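Local atomic coordinates of maltose operon transcriptional repressor (Staphylococcus aureus subsp. aureus Mu50, PDB entry 3HCW), a protein that probably represses transcription of the maltose operon, with a C-terminal region of periplasmic-binding-protein-like fold of the kind that senses effectors in LacI-type regulators. Residues N121-V126 against E154-Q159; F136-E139 against V145-D148; I196-L199 against L203-A206. All coordinates share one frame; numbering follows the deposited sequence.

Interaction 1 of 3, residues N121-V126 against E154-Q159; sequences NLTRHV and ETVASQ
Thr123 and Val156 lie side by side, with their chains running opposite ways, where helix 115-129 meets helix 144-159. Both side chains leave their helices toward the other. The two beta carbons come close: Thr123 CB lies 4.0 Å from Val156 CB. The branches then pass alongside. Thr123 CG2 sits anti to the backbone N and reaches toward the other helix, where it lies 3.9 Å from Val156 CG1. The same methyl, Thr123 CG2, comes within 4.3 Å of the backbone N of Ala157. Thr123 OG1 takes the other branch, beside its own backbone N (chi1 -49°), and is hydrogen-bonded to Ser119 O one turn back. The threonine therefore turns its methyl to the neighbour and keeps its hydroxyl on its own helix.

Val156 CG1 also reaches the next residue, Arg124, and lies 3.8 Å from Arg124 N. It touches the aliphatic root of the arginine too, with Val156 CG1 3.8 Å from Arg124 CG. The arginine chain runs roughly perpendicular to the valine. It is bent at chi2 and chi3, and its charged end forms a salt bridge with Glu128 on its own helix.

The axes of the two short helical segments come within 8.9 Å and run in broadly the same direction, crossing at -35°. The two helices lead into and out of strand 133-139, and Leu134 of that strand touches both Thr123 and Ala157. This is the layered alpha/beta packing of the periplasmic-binding-protein-like fold. No hydrogen bond joins the two segments. The fit of methyl and methylene groups, and not a directional bond, therefore sets how these two segments sit together.

Interaction 2 of 3, residues F136-E139 against V145-D148; sequences FITE and VSKD
Ser146 OG and Thr138 OG1 form a hydrogen bond 2.8 Å long. It is the one polar bond between the two segments, and either hydroxyl could be the donor. The two groups meet tip to tip. The bond is bent at the threonine, where the angle from Thr138 CB through OG1 to Ser146 OG is 132°. Both oxygens are anti to their own backbone N, with chi1 -179° for Ser146 and -166° for Thr138. Each is thereby extended from its backbone and pointed across the gap. The threonine methyl stays at the margin of the contact, with Thr138 CG2 4.2 Å from Ser146 OG. The carbon under the serine hydroxyl is close as well: Ser146 CB lies 3.8 Å from Thr138 OG1.

The bond ties the C-terminal part of strand 133-139 to the first turn of helix 144-159. Together with strand 163-169 they make a beta-alpha-beta unit, a standard element of the periplasmic-binding-protein-like fold. The two backbones stay well apart here, with Thr138 CA 6.8 Å from Ser146 CA. The side-chain oxygens bridge that gap.

Both residues are buried, and each hydroxyl gives the other a polar partner. Leu199, from the turn after the neighbouring strand, packs against both of them. Ile150, one turn further along the helix, also touches Thr138. On the strand side, Phe136 turns the edge of its ring to Thr138, and Phe136 CE2 lies 4.0 Å from Thr138 CB. Asp148, two residues beyond Ser146, forms a salt bridge with Lys99.

Interaction 3 of 3, residues I196-L199 against L203-A206; sequences IISL and LHLA
His204 meets Ser198 within the beta-alpha-beta unit of strand 194-198, helix 201-213 and strand 222-227. The unit is part of the periplasmic-binding-protein-like fold. The contact joins the end of the strand to the start of the helix that follows it, across a short turn.

The histidine can be followed outward from the helix. His204 CB lies 3.8 Å from Ser198 CB, so the two side chains are already close at their roots. His204 CG is anti to the backbone N (chi1 -163°), which swings the ring back alongside the strand. From there His204 CG is 3.7 Å from Ser198 OG. The next ring atom makes the main bond: His204 ND1 and Ser198 OG are 2.8 Å apart. Either atom could be the donor. The serine oxygen lies in the plane of the imidazole, at its edge, as suits a bond to a ring nitrogen. Further round, His204 CE1 comes within 4.3 Å of Ile196 O, which also sits near the ring plane. His204 NE2 is hydrogen-bonded to Gln240 OE1. The buried imidazole is thus held at both nitrogens, which should fix its rotation. Thr224 and Thr226 of strand 222-227 also touch the ring.

Leu203 leaves the helix toward the strand and is buried, with its side chain touching Glu139. Leu205 points the other way and packs on Ile235 of the second subunit, so residues of this turn face both the strand and the second subunit.

The approach to the ring is close at the serine. The bond to His204 ND1 leaves Ser198 OG at not far from a right angle to the serine's own CB-OG bond, which brings Ser198 CB to 3.3 Å from His204 ND1.

Along the chain, interaction 2 is nested inside the loop closed by interaction 1, and interaction 3 comes after both. Interactions 1 and 2 share helix 144-159; their centres are about 14 Å apart and they do not touch. Interactions 2 and 3 use neighbouring strands of one sheet, 133-139 and 194-198, with centres about 10 Å apart. Probable backbone hydrogen bonds join Ile137 to Ile197 and Leu199. The centres of interactions 1 and 3 are about 16 Å apart, yet Leu122 packs on Ile197. Helix packing and two strand-to-helix hydroxyl contacts thus pack helices against one sheet of the alpha/beta domain, probably part of the repressor's effector-binding region.

Interaction 1 of 3, residues N121-V126 against E154-Q159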
loop_
_atom_site.group_PDB
_atom_site.type_symbol
_atom_site.label_atom_id
_atom_site.label_comp_id
_atom_site.label_asym_id
_atom_site.label_seq_id
_atom_site.Cartn_x
_atom_site.Cartn_y
_atom_site.Cartn_z
ATOM N N ASN A 121 14.411 -2.199 21.167
ATOM C CA ASN A 121 15.417 -1.657 20.265
ATOM C C ASN A 121 15.052 -0.262 19.774
ATOM O O ASN A 121 15.903 0.630 19.739
ATOM C CB ASN A 121 15.626 -2.578 19.058
ATOM C CG ASN A 121 16.321 -3.852 19.421
ATOM O OD1 ASN A 121 16.993 -3.925 20.439
ATOM N ND2 ASN A 121 16.155 -4.881 18.591
ATOM N N LEU A 122 13.789 -0.086 19.386
ATOM C CA LEU A 122 13.320 1.211 18.905
ATOM C C LEU A 122 13.300 2.233 20.031
ATOM O O LEU A 122 13.800 3.354 19.848
ATOM C CB LEU A 122 11.939 1.102 18.248
ATOM C CG LEU A 122 11.380 2.335 17.528
ATOM C CD1 LEU A 122 12.077 2.527 16.197
ATOM C CD2 LEU A 122 9.871 2.192 17.311
ATOM N N THR A 123 12.745 1.840 21.184
ATOM C CA THR A 123 12.638 2.746 22.329
ATOM C C THR A 123 14.035 3.165 22.806
ATOM O O THR A 123 14.242 4.321 23.124
ATOM C CB THR A 123 11.816 2.145 23.528
ATOM O OG1 THR A 123 10.564 1.610 23.063
ATOM C CG2 THR A 123 11.524 3.217 24.575
ATOM N N ARG A 124 14.978 2.225 22.852
ATOM C CA ARG A 124 16.371 2.525 23.237
ATOM C C ARG A 124 17.008 3.560 22.318
ATOM O O ARG A 124 17.642 4.500 22.792
ATOM C CB ARG A 124 17.240 1.257 23.235
ATOM C CG ARG A 124 17.670 0.763 24.605
ATOM C CD ARG A 124 18.715 1.689 25.229
ATOM N NE ARG A 124 20.090 1.343 24.871
ATOM C CZ ARG A 124 21.158 2.090 25.154
ATOM N NH1 ARG A 124 21.028 3.247 25.795
ATOM N NH2 ARG A 124 22.367 1.684 24.787
ATOM N N HIS A 125 16.822 3.377 21.013
ATOM C CA HIS A 125 17.384 4.280 19.997
ATOM C C HIS A 125 16.962 5.738 20.158
ATOM O O HIS A 125 17.808 6.648 20.038
ATOM C CB HIS A 125 17.045 3.796 18.585
ATOM C CG HIS A 125 17.233 4.841 17.532
ATOM N ND1 HIS A 125 18.478 5.225 17.079
ATOM C CD2 HIS A 125 16.338 5.595 16.851
ATOM C CE1 HIS A 125 18.342 6.164 16.163
ATOM N NE2 HIS A 125 17.053 6.412 16.009
ATOM N N VAL A 126 15.671 5.966 20.425
ATOM C CA VAL A 126 15.192 7.339 20.621
ATOM C C VAL A 126 15.782 7.960 21.885
ATOM O O VAL A 126 16.101 9.152 21.900
ATOM C CB VAL A 126 13.633 7.514 20.511
ATOM C CG1 VAL A 126 13.128 6.944 19.205
ATOM C CG2 VAL A 126 12.891 6.887 21.673
ATOM N N GLU A 154 7.499 0.332 27.580
ATOM C CA GLU A 154 7.393 0.617 29.003
ATOM C C GLU A 154 8.621 0.152 29.780
ATOM O O GLU A 154 9.005 0.781 30.760
ATOM C CB GLU A 154 6.158 -0.081 29.589
ATOM C CG GLU A 154 4.820 0.526 29.213
ATOM C CD GLU A 154 3.677 -0.092 30.010
ATOM O OE1 GLU A 154 3.592 -1.335 30.061
ATOM O OE2 GLU A 154 2.872 0.658 30.598
ATOM N N THR A 155 9.210 -0.967 29.363
ATOM C CA THR A 155 10.394 -1.504 30.038
ATOM C C THR A 155 11.640 -0.642 29.825
ATOM O O THR A 155 12.331 -0.349 30.793
ATOM C CB THR A 155 10.668 -2.970 29.655
ATOM O OG1 THR A 155 9.574 -3.787 30.085
ATOM C CG2 THR A 155 11.924 -3.481 30.330
ATOM N N VAL A 156 11.911 -0.207 28.591
ATOM C CA VAL A 156 13.092 0.643 28.334
ATOM C C VAL A 156 12.907 2.036 28.944
ATOM O O VAL A 156 13.837 2.605 29.529
ATOM C CB VAL A 156 13.447 0.721 26.834
ATOM C CG1 VAL A 156 14.517 1.763 26.562
ATOM C CG2 VAL A 156 13.947 -0.601 26.372
ATOM N N ALA A 157 11.683 2.546 28.856
ATOM C CA ALA A 157 11.326 3.812 29.476
ATOM C C ALA A 157 11.479 3.778 30.995
ATOM O O ALA A 157 11.964 4.743 31.579
ATOM C CB ALA A 157 9.918 4.225 29.083
ATOM N N SER A 158 11.085 2.678 31.635
ATOM C CA SER A 158 11.239 2.580 33.093
ATOM C C SER A 158 12.699 2.347 33.467
ATOM O O SER A 158 13.183 2.907 34.452
ATOM C CB SER A 158 10.330 1.509 33.721
ATOM O OG SER A 158 10.516 0.238 33.123
ATOM N N GLN A 159 13.391 1.540 32.659
ATOM C CA GLN A 159 14.822 1.260 32.838
ATOM C C GLN A 159 15.701 2.526 32.846
ATOM O O GLN A 159 16.697 2.606 33.575
ATOM C CB GLN A 159 15.317 0.269 31.773
ATOM C CG GLN A 159 16.762 -0.172 31.936
ATOM C CD GLN A 159 16.958 -1.115 33.093
ATOM O OE1 GLN A 159 16.826 -2.327 32.938
ATOM N NE2 GLN A 159 17.312 -0.567 34.263
#

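Interaction 2 of 3, residues F136-E139 against V145-D148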
loop_
_atom_site.group_PDB
_atom_site.type_symbol
_atom_site.label_atom_id
_atom_site.label_comp_id
_atom_site.label_asym_id
_atom_site.label_seq_id
_atom_site.Cartn_x
_atom_site.Cartn_y
_atom_site.Cartn_z
ATOM N N PHE A 136 3.678 6.497 23.496
ATOM C CA PHE A 136 3.341 5.370 22.630
ATOM C C PHE A 136 1.882 5.459 22.210
ATOM O O PHE A 136 0.991 5.581 23.049
ATOM C CB PHE A 136 3.588 4.015 23.308
ATOM C CG PHE A 136 3.640 2.846 22.344
ATOM C CD1 PHE A 136 4.871 2.400 21.838
ATOM C CD2 PHE A 136 2.467 2.186 21.947
ATOM C CE1 PHE A 136 4.937 1.321 20.946
ATOM C CE2 PHE A 136 2.516 1.108 21.054
ATOM C CZ PHE A 136 3.756 0.673 20.553
ATOM N N ILE A 137 1.648 5.381 20.905
ATOM C CA ILE A 137 0.299 5.447 20.367
ATOM C C ILE A 137 -0.105 4.091 19.785
ATOM O O ILE A 137 0.598 3.526 18.951
ATOM C CB ILE A 137 0.152 6.595 19.332
ATOM C CG1 ILE A 137 0.615 7.923 19.941
ATOM C CG2 ILE A 137 -1.288 6.701 18.846
ATOM C CD1 ILE A 137 0.369 9.141 19.068
ATOM N N THR A 138 -1.232 3.565 20.250
ATOM C CA THR A 138 -1.699 2.253 19.812
ATOM C C THR A 138 -3.151 2.261 19.301
ATOM O O THR A 138 -3.877 3.252 19.455
ATOM C CB THR A 138 -1.468 1.163 20.908
ATOM O OG1 THR A 138 -1.637 -0.137 20.333
ATOM C CG2 THR A 138 -2.413 1.339 22.103
ATOM N N GLU A 139 -3.538 1.157 18.666
ATOM C CA GLU A 139 -4.887 0.943 18.145
ATOM C C GLU A 139 -5.679 0.028 19.059
ATOM O O GLU A 139 -5.111 -0.810 19.747
ATOM C CB GLU A 139 -4.824 0.276 16.771
ATOM C CG GLU A 139 -4.855 1.220 15.585
ATOM C CD GLU A 139 -4.596 0.499 14.266
ATOM O OE1 GLU A 139 -3.613 -0.278 14.179
ATOM O OE2 GLU A 139 -5.378 0.718 13.312
ATOM N N VAL A 145 0.307 -8.248 19.554
ATOM C CA VAL A 145 1.386 -7.438 18.979
ATOM C C VAL A 145 1.450 -6.075 19.698
ATOM O O VAL A 145 2.530 -5.598 20.080
ATOM C CB VAL A 145 1.259 -7.325 17.410
ATOM C CG1 VAL A 145 -0.187 -7.172 16.982
ATOM C CG2 VAL A 145 2.097 -6.174 16.850
ATOM N N SER A 146 0.270 -5.498 19.916
ATOM C CA SER A 146 0.086 -4.294 20.704
ATOM C C SER A 146 0.617 -4.468 22.130
ATOM O O SER A 146 1.436 -3.659 22.577
ATOM C CB SER A 146 -1.397 -3.881 20.691
ATOM O OG SER A 146 -1.622 -2.701 21.438
ATOM N N LYS A 147 0.197 -5.541 22.812
ATOM C CA LYS A 147 0.659 -5.831 24.179
ATOM C C LYS A 147 2.180 -5.991 24.265
ATOM O O LYS A 147 2.813 -5.481 25.188
ATOM C CB LYS A 147 -0.001 -7.100 24.736
ATOM C CG LYS A 147 -1.497 -7.010 25.016
ATOM C CD LYS A 147 -1.980 -8.358 25.569
ATOM C CE LYS A 147 -3.352 -8.272 26.227
ATOM N NZ LYS A 147 -4.456 -8.162 25.239
ATOM N N ASP A 148 2.748 -6.728 23.317
ATOM C CA ASP A 148 4.197 -6.946 23.252
ATOM C C ASP A 148 5.004 -5.665 23.012
ATOM O O ASP A 148 6.010 -5.453 23.660
ATOM C CB ASP A 148 4.531 -7.942 22.151
ATOM C CG ASP A 148 4.223 -9.363 22.531
ATOM O OD1 ASP A 148 4.581 -10.262 21.737
ATOM O OD2 ASP A 148 3.635 -9.583 23.614
#

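Interaction 3 of 3, residues I196-L199 against L203-A206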
loop_
_atom_site.group_PDB
_atom_site.type_symbol
_atom_site.label_atom_id
_atom_site.label_comp_id
_atom_site.label_asym_id
_atom_site.label_seq_id
_atom_site.Cartn_x
_atom_site.Cartn_y
_atom_site.Cartn_z
ATOM N N ILE A 196 7.420 10.462 19.734
ATOM C CA ILE A 196 6.162 9.750 19.548
ATOM C C ILE A 196 6.429 8.448 18.814
ATOM O O ILE A 196 6.990 8.449 17.706
ATOM C CB ILE A 196 5.125 10.590 18.762
ATOM C CG1 ILE A 196 4.728 11.833 19.556
ATOM C CG2 ILE A 196 3.893 9.735 18.411
ATOM C CD1 ILE A 196 4.067 12.922 18.719
ATOM N N ILE A 197 6.040 7.338 19.439
ATOM C CA ILE A 197 6.130 6.033 18.798
ATOM C C ILE A 197 4.736 5.462 18.535
ATOM O O ILE A 197 3.890 5.435 19.434
ATOM C CB ILE A 197 7.013 5.043 19.610
ATOM C CG1 ILE A 197 8.481 5.482 19.557
ATOM C CG2 ILE A 197 6.894 3.614 19.055
ATOM C CD1 ILE A 197 9.375 4.905 20.674
ATOM N N SER A 198 4.496 5.042 17.289
ATOM C CA SER A 198 3.236 4.403 16.915
ATOM C C SER A 198 3.426 2.916 16.718
ATOM O O SER A 198 4.461 2.469 16.219
ATOM C CB SER A 198 2.666 4.991 15.619
ATOM O OG SER A 198 2.519 6.397 15.703
ATOM N N LEU A 199 2.385 2.183 17.089
ATOM C CA LEU A 199 2.245 0.742 16.899
ATOM C C LEU A 199 2.600 0.198 15.501
ATOM O O LEU A 199 3.207 -0.862 15.385
ATOM C CB LEU A 199 0.796 0.354 17.230
ATOM C CG LEU A 199 0.459 -1.137 17.143
ATOM C CD1 LEU A 199 1.196 -1.883 18.239
ATOM C CD2 LEU A 199 -1.038 -1.373 17.239
ATOM N N LEU A 203 -1.220 3.509 10.989
ATOM C CA LEU A 203 -1.630 4.447 12.039
ATOM C C LEU A 203 -0.669 5.655 12.139
ATOM O O LEU A 203 -1.106 6.792 12.248
ATOM C CB LEU A 203 -1.734 3.721 13.388
ATOM C CG LEU A 203 -2.047 4.543 14.643
ATOM C CD1 LEU A 203 -3.416 5.182 14.497
ATOM C CD2 LEU A 203 -1.966 3.663 15.901
ATOM N N HIS A 204 0.634 5.396 12.082
ATOM C CA HIS A 204 1.657 6.456 12.125
ATOM C C HIS A 204 1.480 7.532 11.059
ATOM O O HIS A 204 1.715 8.703 11.333
ATOM C CB HIS A 204 3.047 5.843 11.982
ATOM C CG HIS A 204 4.166 6.746 12.398
ATOM N ND1 HIS A 204 4.383 7.110 13.708
ATOM C CD2 HIS A 204 5.173 7.306 11.682
ATOM C CE1 HIS A 204 5.459 7.870 13.783
ATOM N NE2 HIS A 204 5.953 8.011 12.564
ATOM N N LEU A 205 1.065 7.138 9.856
ATOM C CA LEU A 205 0.865 8.099 8.774
ATOM C C LEU A 205 -0.277 9.079 9.062
ATOM O O LEU A 205 -0.205 10.236 8.662
ATOM C CB LEU A 205 0.631 7.400 7.446
ATOM C CG LEU A 205 1.785 6.632 6.778
ATOM C CD1 LEU A 205 1.245 5.917 5.548
ATOM C CD2 LEU A 205 2.957 7.524 6.395
ATOM N N ALA A 206 -1.315 8.611 9.756
ATOM C CA ALA A 206 -2.410 9.478 10.192
ATOM C C ALA A 206 -1.901 10.461 11.244
ATOM O O ALA A 206 -2.283 11.623 11.229
ATOM C CB ALA A 206 -3.571 8.653 10.750
#